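Local coordinates for substrate-binding protein (Synechococcus sp., PDB 6WPN) that probably binds a sugar or oligosaccharide in the periplasm as the substrate-binding protein of a transport system in a marine cyanobacterium, at residues Asn217-Ala220 and Gly221-Ala224; Val242-Gly245 and Gln246-Ile250; Ala367-Leu370 and Ser371-Leu375. All blocks are in the same frame, centred on the assembly; numbering follows the deposited sequence.

Contact 1 of 3, residues Asn217-Ala220 and Gly221-Ala224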
ATOM      1  N   ASN A 217     -11.611 -19.690  -7.636  1.00 59.67           N
ATOM      2  CA  ASN A 217     -11.421 -21.048  -8.147  1.00 68.88           C
ATOM      3  C   ASN A 217     -11.785 -21.062  -9.634  1.00 72.17           C
ATOM      4  O   ASN A 217     -12.773 -21.650 -10.075  1.00 80.97           O
ATOM      5  CB  ASN A 217     -12.242 -22.048  -7.345  1.00 70.01           C
ATOM      6  CG  ASN A 217     -11.912 -23.486  -7.694  1.00 78.59           C
ATOM      7  OD1 ASN A 217     -10.923 -23.763  -8.375  1.00 86.72           O
ATOM      8  ND2 ASN A 217     -12.734 -24.411  -7.219  1.00 83.61           N
ATOM      9  N   THR A 218     -10.944 -20.402 -10.410  1.00 72.98           N
ATOM     10  CA  THR A 218     -11.143 -20.143 -11.828  1.00 72.70           C
ATOM     11  C   THR A 218      -9.849 -20.480 -12.546  1.00 66.89           C
ATOM     12  O   THR A 218      -8.846 -20.816 -11.907  1.00 65.96           O
ATOM     13  CB  THR A 218     -11.539 -18.668 -12.045  1.00 72.13           C
ATOM     14  OG1 THR A 218     -10.584 -17.806 -11.409  1.00 71.50           O
ATOM     15  CG2 THR A 218     -12.931 -18.395 -11.483  1.00 71.12           C
ATOM     16  N   PRO A 219      -9.832 -20.438 -13.884  1.00 76.76           N
ATOM     17  CA  PRO A 219      -8.550 -20.614 -14.584  1.00 75.63           C
ATOM     18  C   PRO A 219      -7.523 -19.576 -14.201  1.00 74.65           C
ATOM     19  O   PRO A 219      -6.330 -19.897 -14.135  1.00 76.49           O
ATOM     20  CB  PRO A 219      -8.941 -20.488 -16.061  1.00 78.83           C
ATOM     21  CG  PRO A 219     -10.121 -19.632 -16.028  1.00 87.85           C
ATOM     22  CD  PRO A 219     -10.902 -20.164 -14.852  1.00 82.42           C
ATOM     23  N   ALA A 220      -7.953 -18.340 -13.938  1.00 72.00           N
ATOM     24  CA  ALA A 220      -7.018 -17.299 -13.526  1.00 60.14           C
ATOM     25  C   ALA A 220      -6.440 -17.593 -12.149  1.00 60.12           C
ATOM     26  O   ALA A 220      -5.228 -17.471 -11.937  1.00 58.33           O
ATOM     27  CB  ALA A 220      -7.713 -15.937 -13.541  1.00 53.75           C
ATOM     28  N   GLY A 221      -7.294 -17.980 -11.200  1.00 64.45           N
ATOM     29  CA  GLY A 221      -6.818 -18.257  -9.853  1.00 56.90           C
ATOM     30  C   GLY A 221      -5.907 -19.468  -9.778  1.00 53.82           C
ATOM     31  O   GLY A 221      -4.873 -19.435  -9.103  1.00 47.20           O
ATOM     32  N   ARG A 222      -6.273 -20.551 -10.466  1.00 57.25           N
ATOM     33  CA  ARG A 222      -5.407 -21.725 -10.485  1.00 63.17           C
ATOM     34  C   ARG A 222      -4.079 -21.407 -11.157  1.00 69.45           C
ATOM     35  O   ARG A 222      -3.019 -21.866 -10.714  1.00 70.21           O
ATOM     36  CB  ARG A 222      -6.108 -22.880 -11.199  1.00 59.92           C
ATOM     37  CG  ARG A 222      -7.379 -23.347 -10.512  1.00 57.55           C
ATOM     38  CD  ARG A 222      -7.922 -24.614 -11.147  1.00 62.95           C
ATOM     39  NE  ARG A 222      -8.547 -24.368 -12.444  1.00 79.57           N
ATOM     40  CZ  ARG A 222      -9.817 -24.004 -12.609  1.00 79.36           C
ATOM     41  NH1 ARG A 222     -10.606 -23.834 -11.557  1.00 68.37           N
ATOM     42  NH2 ARG A 222     -10.297 -23.807 -13.830  1.00 83.82           N
ATOM     43  N   LYS A 223      -4.116 -20.605 -12.221  1.00 62.31           N
ATOM     44  CA  LYS A 223      -2.886 -20.188 -12.881  1.00 65.45           C
ATOM     45  C   LYS A 223      -2.034 -19.339 -11.945  1.00 62.72           C
ATOM     46  O   LYS A 223      -0.806 -19.483 -11.908  1.00 57.55           O
ATOM     47  CB  LYS A 223      -3.231 -19.443 -14.171  1.00 72.22           C
ATOM     48  CG  LYS A 223      -2.056 -18.952 -14.991  1.00 76.27           C
ATOM     49  CD  LYS A 223      -2.565 -18.290 -16.269  1.00 75.65           C
ATOM     50  CE  LYS A 223      -1.487 -17.489 -16.976  1.00 69.27           C
ATOM     51  NZ  LYS A 223      -2.024 -16.829 -18.207  1.00 71.85           N
ATOM     52  N   ALA A 224      -2.674 -18.464 -11.165  1.00 59.17           N
ATOM     53  CA  ALA A 224      -1.939 -17.614 -10.233  1.00 44.93           C
ATOM     54  C   ALA A 224      -1.335 -18.427  -9.094  1.00 42.80           C
ATOM     55  O   ALA A 224      -0.203 -18.161  -8.672  1.00 47.14           O
ATOM     56  CB  ALA A 224      -2.857 -16.523  -9.686  1.00 52.64           C
TER
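T218 O takes one bond from R222 N and lies under the face of the same residue's guanidinium. The bond is nearly straight, N to O 3.0 Å and 173° at the hydrogen, while the guanidinium plane passes 3.4 Å from T218 O, which sits over its centre. Chi1 of -63° sets CG of R222 beside its own backbone N and 3.2 Å from T218 O; a bend at chi3 (-74°) then folds the guanidinium over T218 O and, nearer the rim, P219 N. At the edge, NH1 of R222 bonds to OD1 of N217 at 3.2 Å. That oxygen lies in the guanidinium plane, but the N217 amide is steeply turned to it, so NH1 arrives well above the amide's own carbonyl plane. N217 has another partner, a weak bond from ND2 to E417 of helix 409-427, and R222 touches D410 of the same helix. T218 OG1, set between its own backbone N and carbonyl carbon, receives a weak bond from G221 N at 3.3 Å. A threonine N-cap bonded to the third amide after it, with a proline in the first turn, is a classic start for a helix, here 219-233.

Contact 2 of 3, residues Val242-Gly245 and Gln246-Ile250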
ATOM      1  N   VAL A 242       8.144 -17.368   2.812  1.00 38.39           N
ATOM      2  CA  VAL A 242       7.056 -18.004   3.550  1.00 36.36           C
ATOM      3  C   VAL A 242       7.065 -17.649   5.024  1.00 46.58           C
ATOM      4  O   VAL A 242       6.123 -18.007   5.743  1.00 49.91           O
ATOM      5  CB  VAL A 242       7.079 -19.539   3.413  1.00 40.91           C
ATOM      6  CG1 VAL A 242       6.901 -19.951   1.951  1.00 32.57           C
ATOM      7  CG2 VAL A 242       8.364 -20.114   3.995  1.00 35.61           C
ATOM      8  N   SER A 243       8.100 -16.966   5.506  1.00 43.25           N
ATOM      9  CA  SER A 243       8.205 -16.699   6.928  1.00 52.12           C
ATOM     10  C   SER A 243       8.578 -15.265   7.284  1.00 48.54           C
ATOM     11  O   SER A 243       8.452 -14.898   8.458  1.00 52.53           O
ATOM     12  CB  SER A 243       9.218 -17.655   7.571  1.00 39.64           C
ATOM     13  OG  SER A 243      10.514 -17.405   7.083  1.00 44.13           O
ATOM     14  N   GLN A 244       9.018 -14.445   6.332  1.00 42.24           N
ATOM     15  CA  GLN A 244       9.432 -13.076   6.610  1.00 43.91           C
ATOM     16  C   GLN A 244       8.786 -12.128   5.607  1.00 44.50           C
ATOM     17  O   GLN A 244       8.475 -12.512   4.474  1.00 35.65           O
ATOM     18  CB  GLN A 244      10.971 -12.932   6.564  1.00 39.65           C
ATOM     19  CG  GLN A 244      11.687 -13.628   7.720  1.00 38.64           C
ATOM     20  CD  GLN A 244      13.198 -13.501   7.657  1.00 39.36           C
ATOM     21  OE1 GLN A 244      13.806 -13.650   6.599  1.00 46.15           O
ATOM     22  NE2 GLN A 244      13.811 -13.229   8.796  1.00 42.77           N
ATOM     23  N   GLY A 245       8.586 -10.884   6.035  1.00 49.85           N
ATOM     24  CA  GLY A 245       7.895  -9.889   5.246  1.00 50.52           C
ATOM     25  C   GLY A 245       8.833  -8.976   4.484  1.00 50.87           C
ATOM     26  O   GLY A 245      10.010  -9.285   4.266  1.00 45.97           O
ATOM     27  N   GLN A 246       8.306  -7.809   4.104  1.00 47.72           N
ATOM     28  CA  GLN A 246       9.029  -6.898   3.223  1.00 46.24           C
ATOM     29  C   GLN A 246      10.231  -6.254   3.900  1.00 50.98           C
ATOM     30  O   GLN A 246      11.102  -5.718   3.206  1.00 64.50           O
ATOM     31  CB  GLN A 246       8.082  -5.816   2.704  1.00 59.77           C
ATOM     32  CG  GLN A 246       7.061  -6.327   1.702  1.00 69.37           C
ATOM     33  CD  GLN A 246       7.705  -6.972   0.487  1.00 77.84           C
ATOM     34  OE1 GLN A 246       8.659  -6.433  -0.085  1.00 74.00           O
ATOM     35  NE2 GLN A 246       7.195  -8.139   0.095  1.00 70.87           N
ATOM     36  N   ARG A 247      10.301  -6.285   5.231  1.00 47.75           N
ATOM     37  CA  ARG A 247      11.501  -5.807   5.908  1.00 55.80           C
ATOM     38  C   ARG A 247      12.709  -6.663   5.553  1.00 52.20           C
ATOM     39  O   ARG A 247      13.833  -6.154   5.475  1.00 48.64           O
ATOM     40  CB  ARG A 247      11.280  -5.802   7.420  1.00 61.23           C
ATOM     41  CG  ARG A 247      10.233  -4.805   7.885  1.00 74.89           C
ATOM     42  CD  ARG A 247      10.080  -4.832   9.397  1.00 89.48           C
ATOM     43  NE  ARG A 247       9.035  -3.921   9.865  1.00100.74           N
ATOM     44  CZ  ARG A 247       8.665  -3.803  11.138  1.00107.90           C
ATOM     45  NH1 ARG A 247       9.252  -4.542  12.072  1.00110.00           N
ATOM     46  NH2 ARG A 247       7.703  -2.953  11.479  1.00106.73           N
ATOM     47  N   ARG A 248      12.497  -7.962   5.334  1.00 44.58           N
ATOM     48  CA  ARG A 248      13.576  -8.824   4.864  1.00 38.90           C
ATOM     49  C   ARG A 248      13.949  -8.500   3.421  1.00 40.46           C
ATOM     50  O   ARG A 248      15.133  -8.529   3.060  1.00 38.97           O
ATOM     51  CB  ARG A 248      13.170 -10.290   5.010  1.00 34.26           C
ATOM     52  CG  ARG A 248      14.138 -11.284   4.396  1.00 35.67           C
ATOM     53  CD  ARG A 248      15.509 -11.189   5.027  1.00 30.12           C
ATOM     54  NE  ARG A 248      16.405 -12.207   4.493  1.00 36.15           N
ATOM     55  CZ  ARG A 248      17.680 -12.338   4.841  1.00 35.93           C
ATOM     56  NH1 ARG A 248      18.220 -11.511   5.725  1.00 38.42           N
ATOM     57  NH2 ARG A 248      18.414 -13.302   4.308  1.00 36.55           N
ATOM     58  N   ALA A 249      12.954  -8.194   2.580  1.00 36.14           N
ATOM     59  CA  ALA A 249      13.256  -7.771   1.215  1.00 34.46           C
ATOM     60  C   ALA A 249      14.100  -6.510   1.222  1.00 38.47           C
ATOM     61  O   ALA A 249      15.089  -6.405   0.483  1.00 45.09           O
ATOM     62  CB  ALA A 249      11.966  -7.535   0.433  1.00 31.96           C
ATOM     63  N   ILE A 250      13.727  -5.549   2.067  1.00 39.71           N
ATOM     64  CA  ILE A 250      14.518  -4.337   2.257  1.00 40.85           C
ATOM     65  C   ILE A 250      15.954  -4.695   2.610  1.00 40.55           C
ATOM     66  O   ILE A 250      16.908  -4.175   2.019  1.00 50.17           O
ATOM     67  CB  ILE A 250      13.871  -3.462   3.348  1.00 46.90           C
ATOM     68  CG1 ILE A 250      12.690  -2.668   2.779  1.00 44.38           C
ATOM     69  CG2 ILE A 250      14.903  -2.619   4.088  1.00 57.21           C
ATOM     70  CD1 ILE A 250      11.787  -2.076   3.846  1.00 49.77           C
TER
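Helix 246-254 starts here, with G245 at its N-cap and the side chains of Q244 and R248 lying against each other across the first turn. G245 has no side chain to cap with; its carbonyl O takes the amide N of R248 at 3.0 Å, closing the first turn. The bond is bent, 136° at the hydrogen, and the donor stands well above the carbonyl plane, as suits a tight i to i+3 closure. The next link, I250 N to Q246 O at 2.9 Å, is already a regular helical one. Beside the turn, CB of Q244 meets CB of R248 at 3.8 Å, and the two side chains cross obliquely. With chi1 at 173°, the R248 chain swings away from its own backbone N and then bends at chi2, which brings CG and CD within reach of the Q244 amide oxygen. Its charged end has stronger partners beyond: NE makes a salt bridge to E240 and NH1 one to E251, while its side chain also touches F185. On the loop side, Q244 O is hydrogen-bonded to T187 OG1. The glutamine therefore meets mainly the aliphatic part of the arginine, Q244 OE1 resting 3.2 Å from R248 CG and 3.4 Å from R248 CD.

Contact 3 of 3, residues Ala367-Leu370 and Ser371-Leu375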
ATOM      1  N   ALA A 367      12.701   9.043  -9.205  1.00 37.60           N
ATOM      2  CA  ALA A 367      11.739   8.120  -8.619  1.00 32.56           C
ATOM      3  C   ALA A 367      10.408   8.812  -8.352  1.00 39.07           C
ATOM      4  O   ALA A 367       9.346   8.281  -8.691  1.00 41.75           O
ATOM      5  CB  ALA A 367      12.311   7.519  -7.336  1.00 31.85           C
ATOM      6  N   ARG A 368      10.445  10.012  -7.763  1.00 44.83           N
ATOM      7  CA  ARG A 368       9.199  10.719  -7.470  1.00 41.92           C
ATOM      8  C   ARG A 368       8.443  11.055  -8.749  1.00 43.36           C
ATOM      9  O   ARG A 368       7.209  10.988  -8.788  1.00 40.67           O
ATOM     10  CB  ARG A 368       9.480  11.995  -6.676  1.00 35.85           C
ATOM     11  CG  ARG A 368      10.057  11.788  -5.290  1.00 42.23           C
ATOM     12  CD  ARG A 368      10.352  13.128  -4.645  1.00 39.37           C
ATOM     13  NE  ARG A 368       9.125  13.902  -4.481  1.00 46.29           N
ATOM     14  CZ  ARG A 368       9.084  15.211  -4.268  1.00 44.41           C
ATOM     15  NH1 ARG A 368      10.209  15.915  -4.199  1.00 41.38           N
ATOM     16  NH2 ARG A 368       7.913  15.820  -4.137  1.00 45.41           N
ATOM     17  N   LEU A 369       9.168  11.408  -9.810  1.00 39.68           N
ATOM     18  CA  LEU A 369       8.521  11.748 -11.072  1.00 47.17           C
ATOM     19  C   LEU A 369       7.895  10.520 -11.717  1.00 47.87           C
ATOM     20  O   LEU A 369       6.819  10.609 -12.320  1.00 49.16           O
ATOM     21  CB  LEU A 369       9.532  12.388 -12.019  1.00 47.76           C
ATOM     22  CG  LEU A 369       8.961  13.069 -13.259  1.00 43.84           C
ATOM     23  CD1 LEU A 369       7.961  14.128 -12.848  1.00 50.28           C
ATOM     24  CD2 LEU A 369      10.087  13.674 -14.075  1.00 39.45           C
ATOM     25  N   LEU A 370       8.558   9.368 -11.610  1.00 39.15           N
ATOM     26  CA  LEU A 370       7.983   8.146 -12.156  1.00 42.37           C
ATOM     27  C   LEU A 370       6.724   7.741 -11.392  1.00 42.94           C
ATOM     28  O   LEU A 370       5.747   7.283 -11.995  1.00 45.38           O
ATOM     29  CB  LEU A 370       9.032   7.036 -12.134  1.00 45.76           C
ATOM     30  CG  LEU A 370       8.769   5.801 -12.989  1.00 49.61           C
ATOM     31  CD1 LEU A 370       8.263   6.213 -14.355  1.00 38.66           C
ATOM     32  CD2 LEU A 370      10.059   5.002 -13.125  1.00 49.37           C
ATOM     33  N   SER A 371       6.718   7.921 -10.068  1.00 36.40           N
ATOM     34  CA  SER A 371       5.506   7.658  -9.292  1.00 38.53           C
ATOM     35  C   SER A 371       4.363   8.574  -9.713  1.00 40.90           C
ATOM     36  O   SER A 371       3.219   8.123  -9.862  1.00 49.61           O
ATOM     37  CB  SER A 371       5.780   7.811  -7.795  1.00 32.07           C
ATOM     38  OG  SER A 371       6.587   6.757  -7.307  1.00 45.50           O
ATOM     39  N   ALA A 372       4.647   9.864  -9.909  1.00 34.39           N
ATOM     40  CA  ALA A 372       3.585  10.793 -10.291  1.00 44.16           C
ATOM     41  C   ALA A 372       3.033  10.478 -11.677  1.00 43.44           C
ATOM     42  O   ALA A 372       1.836  10.658 -11.923  1.00 47.57           O
ATOM     43  CB  ALA A 372       4.097  12.232 -10.235  1.00 36.16           C
ATOM     44  N   GLU A 373       3.888  10.016 -12.586  1.00 51.27           N
ATOM     45  CA  GLU A 373       3.442   9.656 -13.927  1.00 49.37           C
ATOM     46  C   GLU A 373       2.644   8.356 -13.911  1.00 52.11           C
ATOM     47  O   GLU A 373       1.650   8.220 -14.634  1.00 54.92           O
ATOM     48  CB  GLU A 373       4.657   9.564 -14.844  1.00 49.82           C
ATOM     49  CG  GLU A 373       5.285  10.929 -15.092  1.00 68.76           C
ATOM     50  CD  GLU A 373       6.523  10.872 -15.963  1.00 74.86           C
ATOM     51  OE1 GLU A 373       7.372   9.984 -15.735  1.00 59.76           O
ATOM     52  OE2 GLU A 373       6.649  11.727 -16.867  1.00 92.78           O
ATOM     53  N   THR A 374       3.061   7.398 -13.080  1.00 49.37           N
ATOM     54  CA  THR A 374       2.374   6.110 -12.976  1.00 55.19           C
ATOM     55  C   THR A 374       0.976   6.259 -12.382  1.00 51.61           C
ATOM     56  O   THR A 374       0.084   5.461 -12.692  1.00 50.58           O
ATOM     57  CB  THR A 374       3.211   5.140 -12.137  1.00 51.40           C
ATOM     58  OG1 THR A 374       4.529   5.052 -12.688  1.00 58.22           O
ATOM     59  CG2 THR A 374       2.599   3.754 -12.141  1.00 55.18           C
ATOM     60  N   LEU A 375       0.771   7.273 -11.536  1.00 52.95           N
ATOM     61  CA  LEU A 375      -0.528   7.486 -10.900  1.00 48.94           C
ATOM     62  C   LEU A 375      -1.663   7.619 -11.912  1.00 49.50           C
ATOM     63  O   LEU A 375      -2.797   7.223 -11.620  1.00 51.33           O
ATOM     64  CB  LEU A 375      -0.469   8.728 -10.010  1.00 46.59           C
ATOM     65  CG  LEU A 375      -1.784   9.111  -9.343  1.00 46.79           C
ATOM     66  CD1 LEU A 375      -2.209   7.994  -8.408  1.00 39.19           C
ATOM     67  CD2 LEU A 375      -1.636  10.429  -8.597  1.00 45.55           C
TER
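The peptide carbonyl of L370 is approached on both faces by a single residue, T374. The backbone N of T374 comes in 2.9 Å from L370 O, tilted 25° from the carbonyl plane; from the opposite face the hydroxyl OG1 of T374 donates to L370 O over 2.6 Å, standing 36° out of that plane. The hydroxyl reaches there because chi1 of -54° turns OG1 beside its own backbone nitrogen, back along the helix. This is the familiar way in which a helical threonine satisfies its hydroxyl, on the carbonyl one turn earlier, and it occurs here in the last turns of helix 359-374; the T374 carbonyl O itself accepts from T377 OG1. With an alanine in place of T374, L370 O would probably keep the amide bond but lose its second donor, and the side-chain contacts with V143 and P287 would likely be thinned. The inner flank of the helix lies on strand 137-149: A367 and S371 both touch L145, and the S371 hydroxyl OG, while 3.4 Å from A367 O, bonds to V143 O. On the exposed flank E373 lies back over the preceding turn. Its CG comes within 3.2 Å of L369 O, which also receives E373 N at 3.0 Å, and its carboxylate carbon CD passes 4.3 Å from CG of L369. L370 and E373 cross at about a right angle, CD1 of the leucine 4.1 Å from OE1 of the glutamate.

In the fold
The three contacts come in series along the chain and do not touch. Contacts 1 and 2 open two successive helices, 219-233 and 246-254, with centres about 25 Å apart and nearest atoms about 13 Å; both lie in the part of the chain that matches the bacterial extracellular solute-binding family. Contact 3 falls much later, toward the end of its helix, 359-374, its centre about 25 Å from contact 2 and 31 Å from contact 1. It packs on strand 137-149 of the mixed sheet, whereas contact 1, about 24 Å from the chain centre, faces helix 409-427. So two contacts sit at helix starts and one near a helix end, in an alpha/beta chain that probably binds a sugar.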